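Side-chain contact in PA0833-PD protein (Pseudomonas aeruginosa PAO1, PDB 6JFW), which probably binds peptidoglycan through its OmpA C-like periplasmic domain and may so link the outer membrane to the cell wall: residues 3-8 against 56-61. Numbering follows the deposited sequence.
Sequences DKQEAE and ANSFKQ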
ATOM      1  N   ASP A   3       9.250   1.492 -16.934  1.00 28.40           N
ATOM      2  CA  ASP A   3       9.049   2.925 -17.122  1.00 30.42           C
ATOM      3  C   ASP A   3       7.596   3.246 -17.451  1.00 23.96           C
ATOM      4  O   ASP A   3       7.053   4.258 -16.995  1.00 17.16           O
ATOM      5  CB  ASP A   3       9.954   3.446 -18.238  1.00 29.84           C
ATOM      6  CG  ASP A   3      11.416   3.212 -17.962  1.00 50.91           C
ATOM      7  OD1 ASP A   3      11.752   2.839 -16.820  1.00 61.93           O
ATOM      8  OD2 ASP A   3      12.229   3.418 -18.886  1.00 59.34           O
ATOM      9  N   LYS A   4       6.957   2.394 -18.250  1.00 18.93           N
ATOM     10  CA  LYS A   4       5.634   2.715 -18.769  1.00 23.04           C
ATOM     11  C   LYS A   4       4.572   2.600 -17.682  1.00 19.74           C
ATOM     12  O   LYS A   4       3.729   3.492 -17.529  1.00 14.08           O
ATOM     13  CB  LYS A   4       5.310   1.810 -19.955  1.00 26.74           C
ATOM     14  CG  LYS A   4       4.148   2.276 -20.805  1.00 30.61           C
ATOM     15  CD  LYS A   4       4.200   1.621 -22.175  1.00 38.77           C
ATOM     16  CE  LYS A   4       2.840   1.624 -22.846  1.00 41.10           C
ATOM     17  NZ  LYS A   4       1.868   0.790 -22.089  1.00 42.26           N
ATOM     18  N   GLN A   5       4.599   1.510 -16.911  1.00 13.62           N
ATOM     19  CA  GLN A   5       3.650   1.385 -15.810  1.00 18.98           C
ATOM     20  C   GLN A   5       3.852   2.492 -14.785  1.00 11.51           C
ATOM     21  O   GLN A   5       2.878   3.033 -14.249  1.00 11.23           O
ATOM     22  CB  GLN A   5       3.764   0.015 -15.141  1.00 18.68           C
ATOM     23  CG  GLN A   5       2.715  -0.191 -14.050  1.00 15.89           C
ATOM     24  CD  GLN A   5       2.746  -1.576 -13.438  1.00 19.35           C
ATOM     25  OE1 GLN A   5       3.750  -2.282 -13.519  1.00 15.94           O
ATOM     26  NE2 GLN A   5       1.636  -1.973 -12.826  1.00 14.37           N
ATOM     27  N   GLU A   6       5.109   2.850 -14.504  1.00 12.15           N
ATOM     28  CA  GLU A   6       5.368   3.915 -13.540  1.00 18.84           C
ATOM     29  C   GLU A   6       4.716   5.219 -13.979  1.00 16.55           C
ATOM     30  O   GLU A   6       4.084   5.913 -13.172  1.00 13.60           O
ATOM     31  CB  GLU A   6       6.872   4.121 -13.342  1.00 22.46           C
ATOM     32  CG  GLU A   6       7.167   5.099 -12.207  1.00 19.28           C
ATOM     33  CD  GLU A   6       8.564   5.689 -12.253  1.00 31.78           C
ATOM     34  OE1 GLU A   6       9.425   5.150 -12.978  1.00 31.76           O
ATOM     35  OE2 GLU A   6       8.796   6.702 -11.558  1.00 38.29           O
ATOM     36  N   ALA A   7       4.857   5.570 -15.259  1.00 13.96           N
ATOM     37  CA  ALA A   7       4.250   6.801 -15.754  1.00 17.43           C
ATOM     38  C   ALA A   7       2.730   6.716 -15.728  1.00 16.97           C
ATOM     39  O   ALA A   7       2.052   7.705 -15.423  1.00 20.55           O
ATOM     40  CB  ALA A   7       4.747   7.102 -17.167  1.00 16.97           C
ATOM     41  N   GLU A   8       2.177   5.546 -16.046  1.00 15.34           N
ATOM     42  CA  GLU A   8       0.732   5.371 -15.962  1.00 15.90           C
ATOM     43  C   GLU A   8       0.247   5.475 -14.523  1.00 15.35           C
ATOM     44  O   GLU A   8      -0.815   6.050 -14.256  1.00 14.88           O
ATOM     45  CB  GLU A   8       0.334   4.031 -16.571  1.00 22.21           C
ATOM     46  CG  GLU A   8       0.035   4.085 -18.051  1.00 34.26           C
ATOM     47  CD  GLU A   8       0.032   2.714 -18.684  1.00 54.85           C
ATOM     48  OE1 GLU A   8       0.738   2.528 -19.697  1.00 50.61           O
ATOM     49  OE2 GLU A   8      -0.660   1.815 -18.165  1.00 58.45           O
ATOM     50  N   ALA A  56      -5.953  -1.668  -9.460  1.00 12.12           N
ATOM     51  CA  ALA A  56      -6.243  -3.031  -9.893  1.00 11.98           C
ATOM     52  C   ALA A  56      -6.169  -3.159 -11.408  1.00 15.11           C
ATOM     53  O   ALA A  56      -5.663  -4.159 -11.930  1.00 15.34           O
ATOM     54  CB  ALA A  56      -7.620  -3.462  -9.384  1.00 12.20           C
ATOM     55  N   ASN A  57      -6.665  -2.152 -12.134  1.00 12.41           N
ATOM     56  CA  ASN A  57      -6.592  -2.190 -13.591  1.00 13.48           C
ATOM     57  C   ASN A  57      -5.147  -2.161 -14.070  1.00 16.49           C
ATOM     58  O   ASN A  57      -4.786  -2.866 -15.021  1.00 15.30           O
ATOM     59  CB  ASN A  57      -7.383  -1.027 -14.188  1.00 14.19           C
ATOM     60  CG  ASN A  57      -8.876  -1.174 -13.985  1.00 18.72           C
ATOM     61  OD1 ASN A  57      -9.376  -2.275 -13.755  1.00 20.59           O
ATOM     62  ND2 ASN A  57      -9.599  -0.063 -14.070  1.00 19.70           N
ATOM     63  N   SER A  58      -4.304  -1.356 -13.422  1.00 13.29           N
ATOM     64  CA  SER A  58      -2.892  -1.312 -13.789  1.00 11.83           C
ATOM     65  C   SER A  58      -2.219  -2.657 -13.543  1.00 14.64           C
ATOM     66  O   SER A  58      -1.511  -3.177 -14.414  1.00 16.37           O
ATOM     67  CB  SER A  58      -2.181  -0.207 -13.007  1.00 14.41           C
ATOM     68  OG  SER A  58      -0.793  -0.201 -13.292  1.00 17.62           O
ATOM     69  N   PHE A  59      -2.431  -3.236 -12.356  1.00 14.16           N
ATOM     70  CA  PHE A  59      -1.825  -4.527 -12.040  1.00 18.92           C
ATOM     71  C   PHE A  59      -2.272  -5.600 -13.025  1.00 18.82           C
ATOM     72  O   PHE A  59      -1.468  -6.438 -13.451  1.00 18.30           O
ATOM     73  CB  PHE A  59      -2.181  -4.954 -10.611  1.00 13.95           C
ATOM     74  CG  PHE A  59      -1.763  -3.975  -9.540  1.00 15.18           C
ATOM     75  CD1 PHE A  59      -0.791  -3.015  -9.774  1.00 18.62           C
ATOM     76  CD2 PHE A  59      -2.345  -4.037  -8.285  1.00 18.31           C
ATOM     77  CE1 PHE A  59      -0.419  -2.127  -8.776  1.00 16.25           C
ATOM     78  CE2 PHE A  59      -1.978  -3.157  -7.285  1.00 18.51           C
ATOM     79  CZ  PHE A  59      -1.014  -2.201  -7.530  1.00 15.10           C
ATOM     80  N   LYS A  60      -3.558  -5.597 -13.389  1.00 16.63           N
ATOM     81  CA  LYS A  60      -4.065  -6.571 -14.350  1.00 21.27           C
ATOM     82  C   LYS A  60      -3.437  -6.389 -15.722  1.00 20.40           C
ATOM     83  O   LYS A  60      -3.220  -7.370 -16.441  1.00 25.18           O
ATOM     84  CB  LYS A  60      -5.584  -6.463 -14.461  1.00 21.69           C
ATOM     85  CG  LYS A  60      -6.337  -7.271 -13.430  1.00 23.82           C
ATOM     86  CD  LYS A  60      -7.701  -7.690 -13.956  1.00 32.93           C
ATOM     87  CE  LYS A  60      -8.659  -6.513 -13.989  1.00 38.36           C
ATOM     88  NZ  LYS A  60      -8.386  -5.573 -12.865  1.00 31.44           N
ATOM     89  N   GLN A  61      -3.149  -5.147 -16.099  1.00 19.50           N
ATOM     90  CA  GLN A  61      -2.596  -4.865 -17.417  1.00 23.33           C
ATOM     91  C   GLN A  61      -1.110  -5.196 -17.485  1.00 25.42           C
ATOM     92  O   GLN A  61      -0.638  -5.741 -18.489  1.00 23.01           O
ATOM     93  CB  GLN A  61      -2.843  -3.399 -17.759  1.00 21.51           C
ATOM     94  CG  GLN A  61      -2.596  -3.022 -19.194  1.00 31.05           C
ATOM     95  CD  GLN A  61      -2.641  -1.524 -19.385  1.00 39.09           C
ATOM     96  OE1 GLN A  61      -1.622  -0.845 -19.279  1.00 49.97           O
ATOM     97  NE2 GLN A  61      -3.830  -0.995 -19.645  1.00 50.33           N
TER
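The flat amide of Gln5 meets the ring of Phe59 at its edge, near the ring plane, with NE2 4.0 Å from CD1. The same nitrogen donates an N-H to the hydroxyl oxygen of Ser58, and this bond illustrates how one buried polar pair can join two helices whose backbones stay well apart. Gln5 NE2 and Ser58 OG are 3.0 Å apart, the N-H···O angle is 163°, and the hydroxyl oxygen lies almost in the amide plane. An extended Gln5 chain, with CG anti to the backbone N (chi1 -176°), carries the amide across the gap, while CG itself passes 3.6 Å from Ser58 OG. The other end of the amide is occupied too, since OE1 accepts a weak hydrogen bond from Asn65, which helps to fix the rotation of the group. Nearer the solvent, the side chains of Glu8 and Gln61 cross at about a right angle. The helical segments run nearly antiparallel, at 168°, and their axes come no closer than 11.0 Å, so it is mainly side chains that span the gap. Leu9 and Gln12, further along helix 3-12, also touch Ser58. Beneath the pair lies the mixed sheet of this OmpA-like domain: Gln5 packs on Leu137 of strand 132-139, and Phe59 reaches Val135 and Leu137 there and Leu29 of strand 26-32, so both helices rest on the sheet.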